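PDB 4XRW: BexL from Amycolatopsis orientalis, which probably catalyses cyclisation and aromatisation of a polyketide chain in the BE-7585A pathway, as a di-domain aromatase/cyclase of the type II polyketide synthase kind. Local coordinates for residues V125-H129 with S152-L156; L171-D177 with S278-L284. All blocks are in the same frame, centred on the assembly; numbering follows the deposited sequence.

BexL carries two antiparallel sheets of the same strand order, each curved around a long helix, and the two contacts sample different seams of that helix-grip fold. Contact 1 lies in the first domain, where strand 123-133 meets the long helix 138-166; contact 2 lies in the second, where the first and last strands of its sheet, 172-181 and 274-284, lie side by side, 172-181 at the rim of the sheet. They follow one another along the chain, the first closing before the second opens. Helix 138-166 is followed, after a short linker, by strand 172-181. The centres are 28 Å apart and the nearest atoms about 15 Å, so the two seams do not touch, though helix 138-166 takes part in one and, through L165, borders the other.

Contact 1. Residues V125-H129 with S152-L156; sequences VRLLH and SRSEL
L127 reaches from strand 125-129 into the face of helix 152-156 and meets three residues there, S152, E155 and L156. With CG anti to the backbone N (chi1 172°), its side chain extends toward the helix, and methyl CD2 comes within 3.3 Å of E155 OE1. The two side chains cross at about a right angle, the extended glutamate passing the leucine tip with a carboxylate oxygen against the methyl. CB of the same leucine packs against L156 CD2, a methyl that also meets V125 CG1, in both cases at the longer spacing of ordinary apolar contact. L156 thus bridges two alternate strand residues with one branch, while W113 and H26 of the neighbouring strands also touch its side chain.

At the other end H129 turns its imidazole toward the helix. Its CE1 lies 3.2 Å from S152 OG, which approaches the ring obliquely. That hydroxyl, beside its own backbone N (chi1 -64°), is hydrogen-bonded to V148 O one turn earlier, a bond that helps to fix its rotation. A water at the ring edge, in the imidazole plane, sits 2.8 Å from H129 NE2. The same water donates a weak bond of 3.4 Å to E155 OE1, joining histidine and glutamate indirectly; their nearest ionisable atoms, H129 NE2 and E155 OE1, remain 5.2 Å apart. E155 OE2 forms a weak hydrogen bond with a bound MES molecule, probably from the crystallisation liquor.

The chemistry therefore changes along the interface: V125, L127 and L156 make an apolar junction between sheet and helix, whereas H129 and E155 form a polar margin, linked only loosely through one water whose bond to the glutamate is weak.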
loop_
_atom_site.group_PDB
_atom_site.type_symbol
_atom_site.label_atom_id
_atom_site.label_comp_id
_atom_site.label_asym_id
_atom_site.label_seq_id
_atom_site.Cartn_x
_atom_site.Cartn_y
_atom_site.Cartn_z
ATOM N N VAL A 125 1.539 21.619 4.666
ATOM C CA VAL A 125 2.366 20.485 5.062
ATOM C C VAL A 125 3.793 20.798 4.713
ATOM O O VAL A 125 4.119 21.033 3.559
ATOM C CB VAL A 125 1.921 19.196 4.383
ATOM C CG1 VAL A 125 2.835 18.021 4.804
ATOM C CG2 VAL A 125 0.472 18.917 4.735
ATOM N N ARG A 126 4.628 20.831 5.739
ATOM C CA ARG A 126 6.054 21.051 5.599
ATOM C C ARG A 126 6.823 19.759 5.819
ATOM O O ARG A 126 6.567 19.050 6.800
ATOM C CB ARG A 126 6.508 22.085 6.611
ATOM C CG ARG A 126 5.728 23.394 6.513
ATOM C CD ARG A 126 6.065 24.262 7.683
ATOM N NE ARG A 126 7.494 24.471 7.846
ATOM C CZ ARG A 126 8.061 24.846 8.982
ATOM N NH1 ARG A 126 7.300 25.064 10.044
ATOM N NH2 ARG A 126 9.385 24.999 9.061
ATOM N N LEU A 127 7.772 19.491 4.930
ATOM C CA LEU A 127 8.582 18.289 5.005
ATOM C C LEU A 127 10.029 18.716 5.037
ATOM O O LEU A 127 10.549 19.257 4.056
ATOM C CB LEU A 127 8.281 17.368 3.825
ATOM C CG LEU A 127 9.165 16.139 3.636
ATOM C CD1 LEU A 127 9.136 15.245 4.850
ATOM C CD2 LEU A 127 8.741 15.374 2.367
ATOM N N LEU A 128 10.676 18.496 6.172
ATOM C CA LEU A 128 12.064 18.864 6.374
ATOM C C LEU A 128 12.963 17.650 6.339
ATOM O O LEU A 128 12.556 16.585 6.816
ATOM C CB LEU A 128 12.246 19.536 7.717
ATOM C CG LEU A 128 11.630 20.929 7.888
ATOM C CD1 LEU A 128 10.102 20.903 7.814
ATOM C CD2 LEU A 128 12.098 21.481 9.241
ATOM N N HIS A 129 14.177 17.812 5.825
ATOM C CA HIS A 129 15.188 16.759 5.914
ATOM C C HIS A 129 16.480 17.307 6.439
ATOM O O HIS A 129 16.811 18.485 6.235
ATOM C CB HIS A 129 15.421 16.103 4.551
ATOM C CG HIS A 129 14.292 15.237 4.095
ATOM N ND1 HIS A 129 13.220 15.721 3.368
ATOM C CD2 HIS A 129 14.056 13.918 4.275
ATOM C CE1 HIS A 129 12.376 14.737 3.126
ATOM N NE2 HIS A 129 12.860 13.633 3.665
ATOM N N SER A 152 11.303 14.431 -2.377
ATOM C CA SER A 152 10.420 15.227 -1.527
ATOM C C SER A 152 9.322 15.888 -2.333
ATOM O O SER A 152 8.190 15.938 -1.896
ATOM C CB SER A 152 11.185 16.300 -0.763
ATOM O OG SER A 152 12.101 15.726 0.142
ATOM N N ARG A 153 9.654 16.402 -3.513
ATOM C CA ARG A 153 8.647 17.046 -4.342
ATOM C C ARG A 153 7.604 16.061 -4.846
ATOM O O ARG A 153 6.409 16.363 -4.842
ATOM C CB ARG A 153 9.307 17.748 -5.527
ATOM C CG ARG A 153 10.106 18.979 -5.138
ATOM C CD ARG A 153 10.847 19.532 -6.354
ATOM N NE ARG A 153 11.632 20.695 -5.975
ATOM C CZ ARG A 153 11.103 21.881 -5.675
ATOM N NH1 ARG A 153 9.786 22.063 -5.720
ATOM N NH2 ARG A 153 11.887 22.894 -5.333
ATOM N N SER A 154 8.041 14.872 -5.259
ATOM C CA SER A 154 7.104 13.892 -5.784
ATOM C C SER A 154 6.240 13.337 -4.645
ATOM O O SER A 154 5.059 13.100 -4.835
ATOM C CB SER A 154 7.842 12.773 -6.527
ATOM O OG SER A 154 8.765 12.099 -5.698
ATOM N N GLU A 155 6.830 13.146 -3.466
ATOM C CA GLU A 155 6.107 12.663 -2.305
ATOM C C GLU A 155 5.023 13.640 -1.877
ATOM O O GLU A 155 3.905 13.230 -1.589
ATOM C CB GLU A 155 7.085 12.400 -1.147
ATOM C CG GLU A 155 6.464 12.005 0.145
ATOM C CD GLU A 155 7.471 11.386 1.109
ATOM O OE1 GLU A 155 8.311 12.126 1.675
ATOM O OE2 GLU A 155 7.416 10.151 1.287
ATOM N N LEU A 156 5.352 14.932 -1.821
ATOM C CA LEU A 156 4.374 15.940 -1.391
ATOM C C LEU A 156 3.253 16.090 -2.426
ATOM O O LEU A 156 2.082 16.270 -2.079
ATOM C CB LEU A 156 5.055 17.295 -1.154
ATOM C CG LEU A 156 5.845 17.436 0.143
ATOM C CD1 LEU A 156 6.441 18.837 0.310
ATOM C CD2 LEU A 156 4.950 17.083 1.333
HETATM O O HOH W 1 11.193 11.398 3.356
#

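Contact 2. Residues L171-D177 with S278-L284; sequences LTFSFTD and SEHTVVL
F173 and V282, like F175 and H280, face each other across two antiparallel strands and form the hydrogen-bonded pairs of a regular ladder. Each pair exchanges two backbone bonds, the straightest being V282 N to F173 O at 2.9 Å, almost linear at the hydrogen. D177 and S278 continue the pattern at one end, and L284 N bonds to L171 O at the other, just before strand 172-181 begins. In the intervening non-hydrogen-bonded pairs, CA-H groups lean on carbonyl oxygens, S174 CA lying 3.1 Å from H280 O.

The aromatic contacts share one face of the sheet. Both phenylalanines place CG between the backbone N and the carbonyl carbon (chi1 60° and 64°), which swings their rings over the partner strand. V282 CB sits over one face of the F173 ring, 4.1 Å from its centroid, while L284 CG meets that ring at its edge. H280 CB makes the same CH-pi contact with F175; the imidazole is tilted 23° from the phenyl plane and slid aside, with little overlap.

Polar side chains S174, E279 and T281 gather on the other face. E279 OE2 accepts T281 OG1 at 2.7 Å through its syn lone pair and S174 OG at 3.0 Å from the anti side, somewhat out of the carboxylate plane. On the side of the sheet that carries D177 and H280, a water donates to D177 OD2 and to the backbone S278 O, while H280 bonds to H260 and S314.

Helix 299-326 touches both phenylalanines through R303, R307 and S311. Joining first and last strands beneath the long C-terminal helix is characteristic of the helix-grip fold.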
loop_
_atom_site.group_PDB
_atom_site.type_symbol
_atom_site.label_atom_id
_atom_site.label_comp_id
_atom_site.label_asym_id
_atom_site.label_seq_id
_atom_site.Cartn_x
_atom_site.Cartn_y
_atom_site.Cartn_z
ATOM N N LEU A 171 -15.429 8.357 -3.277
ATOM C CA LEU A 171 -14.390 7.839 -4.158
ATOM C C LEU A 171 -13.608 6.691 -3.531
ATOM O O LEU A 171 -12.975 5.914 -4.237
ATOM C CB LEU A 171 -13.426 8.955 -4.537
ATOM C CG LEU A 171 -14.079 10.198 -5.152
ATOM C CD1 LEU A 171 -13.029 11.222 -5.512
ATOM C CD2 LEU A 171 -14.910 9.841 -6.361
ATOM N N THR A 172 -13.648 6.593 -2.216
ATOM C CA THR A 172 -12.828 5.626 -1.483
ATOM C C THR A 172 -13.740 4.697 -0.740
ATOM O O THR A 172 -14.601 5.153 -0.002
ATOM C CB THR A 172 -11.896 6.328 -0.497
ATOM O OG1 THR A 172 -11.026 7.188 -1.228
ATOM C CG2 THR A 172 -11.056 5.326 0.312
ATOM N N PHE A 173 -13.559 3.391 -0.920
ATOM C CA PHE A 173 -14.408 2.433 -0.230
ATOM C C PHE A 173 -13.619 1.167 0.032
ATOM O O PHE A 173 -12.616 0.901 -0.621
ATOM C CB PHE A 173 -15.680 2.145 -1.034
ATOM C CG PHE A 173 -15.431 1.566 -2.386
ATOM C CD1 PHE A 173 -15.474 0.199 -2.578
ATOM C CD2 PHE A 173 -15.135 2.383 -3.470
ATOM C CE1 PHE A 173 -15.254 -0.352 -3.830
ATOM C CE2 PHE A 173 -14.899 1.845 -4.726
ATOM C CZ PHE A 173 -14.959 0.460 -4.902
ATOM N N SER A 174 -14.082 0.410 1.009
ATOM C CA SER A 174 -13.409 -0.786 1.431
ATOM C C SER A 174 -14.460 -1.840 1.703
ATOM O O SER A 174 -15.568 -1.521 2.127
ATOM C CB SER A 174 -12.568 -0.501 2.649
ATOM O OG SER A 174 -12.224 -1.689 3.329
ATOM N N PHE A 175 -14.132 -3.095 1.437
ATOM C CA PHE A 175 -15.081 -4.180 1.704
ATOM C C PHE A 175 -14.309 -5.477 1.925
ATOM O O PHE A 175 -13.166 -5.601 1.476
ATOM C CB PHE A 175 -16.078 -4.328 0.553
ATOM C CG PHE A 175 -15.457 -4.728 -0.747
ATOM C CD1 PHE A 175 -15.310 -6.073 -1.075
ATOM C CD2 PHE A 175 -15.015 -3.781 -1.645
ATOM C CE1 PHE A 175 -14.737 -6.451 -2.279
ATOM C CE2 PHE A 175 -14.432 -4.157 -2.849
ATOM C CZ PHE A 175 -14.289 -5.493 -3.159
ATOM N N THR A 176 -14.939 -6.418 2.623
ATOM C CA THR A 176 -14.310 -7.687 2.987
ATOM C C THR A 176 -15.229 -8.878 2.666
ATOM O O THR A 176 -16.438 -8.790 2.851
ATOM C CB THR A 176 -13.953 -7.712 4.475
ATOM O OG1 THR A 176 -13.055 -6.630 4.784
ATOM C CG2 THR A 176 -13.307 -9.019 4.862
ATOM N N ASP A 177 -14.656 -9.971 2.160
ATOM C CA ASP A 177 -15.400 -11.238 2.013
ATOM C C ASP A 177 -14.765 -12.267 2.924
ATOM O O ASP A 177 -13.550 -12.306 3.033
ATOM C CB ASP A 177 -15.397 -11.720 0.573
ATOM C CG ASP A 177 -16.276 -10.881 -0.321
ATOM O OD1 ASP A 177 -17.517 -10.915 -0.163
ATOM O OD2 ASP A 177 -15.734 -10.208 -1.201
ATOM N N SER A 278 -10.704 -11.789 2.785
ATOM C CA SER A 278 -10.085 -10.995 1.732
ATOM C C SER A 278 -10.674 -9.600 1.795
ATOM O O SER A 278 -11.870 -9.423 1.528
ATOM C CB SER A 278 -10.352 -11.609 0.373
ATOM O OG SER A 278 -9.840 -10.840 -0.684
ATOM N N GLU A 279 -9.835 -8.622 2.147
ATOM C CA GLU A 279 -10.238 -7.221 2.224
ATOM C C GLU A 279 -9.720 -6.460 1.023
ATOM O O GLU A 279 -8.642 -6.761 0.524
ATOM C CB GLU A 279 -9.709 -6.598 3.515
ATOM C CG GLU A 279 -10.124 -5.134 3.716
ATOM C CD GLU A 279 -9.199 -4.097 3.045
ATOM O OE1 GLU A 279 -8.175 -4.443 2.384
ATOM O OE2 GLU A 279 -9.518 -2.897 3.183
ATOM N N HIS A 280 -10.480 -5.495 0.567
ATOM C CA HIS A 280 -10.048 -4.616 -0.480
ATOM C C HIS A 280 -10.319 -3.172 -0.128
ATOM O O HIS A 280 -11.344 -2.874 0.363
ATOM C CB HIS A 280 -10.749 -4.886 -1.784
ATOM C CG HIS A 280 -10.579 -6.275 -2.302
ATOM N ND1 HIS A 280 -9.683 -6.596 -3.285
ATOM C CD2 HIS A 280 -11.252 -7.404 -2.030
ATOM C CE1 HIS A 280 -9.772 -7.877 -3.547
ATOM N NE2 HIS A 280 -10.719 -8.387 -2.803
ATOM N N THR A 281 -9.367 -2.316 -0.420
ATOM C CA THR A 281 -9.566 -0.863 -0.378
ATOM C C THR A 281 -9.312 -0.284 -1.779
ATOM O O THR A 281 -8.256 -0.544 -2.442
ATOM C CB THR A 281 -8.655 -0.177 0.661
ATOM O OG1 THR A 281 -9.064 -0.534 1.996
ATOM C CG2 THR A 281 -8.728 1.343 0.518
ATOM N N VAL A 282 -10.282 0.500 -2.255
ATOM C CA VAL A 282 -10.198 1.083 -3.570
ATOM C C VAL A 282 -10.408 2.592 -3.515
ATOM O O VAL A 282 -11.248 3.054 -2.758
ATOM C CB VAL A 282 -11.248 0.488 -4.536
ATOM C CG1 VAL A 282 -11.151 1.134 -5.911
ATOM C CG2 VAL A 282 -11.049 -1.017 -4.685
ATOM N N VAL A 283 -9.636 3.316 -4.313
ATOM C CA VAL A 283 -9.932 4.710 -4.651
ATOM C C VAL A 283 -10.243 4.785 -6.131
ATOM O O VAL A 283 -9.456 4.346 -6.977
ATOM C CB VAL A 283 -8.764 5.663 -4.318
ATOM C CG1 VAL A 283 -9.129 7.111 -4.681
ATOM C CG2 VAL A 283 -8.386 5.565 -2.859
ATOM N N LEU A 284 -11.395 5.359 -6.475
ATOM C CA LEU A 284 -11.775 5.477 -7.882
ATOM C C LEU A 284 -11.106 6.622 -8.624
ATOM O O LEU A 284 -10.713 7.625 -8.042
ATOM C CB LEU A 284 -13.290 5.634 -7.997
ATOM C CG LEU A 284 -14.116 4.445 -7.572
ATOM C CD1 LEU A 284 -15.601 4.822 -7.574
ATOM C CD2 LEU A 284 -13.859 3.302 -8.503
HETATM O O HOH W 2 -13.066 -9.676 -1.070
#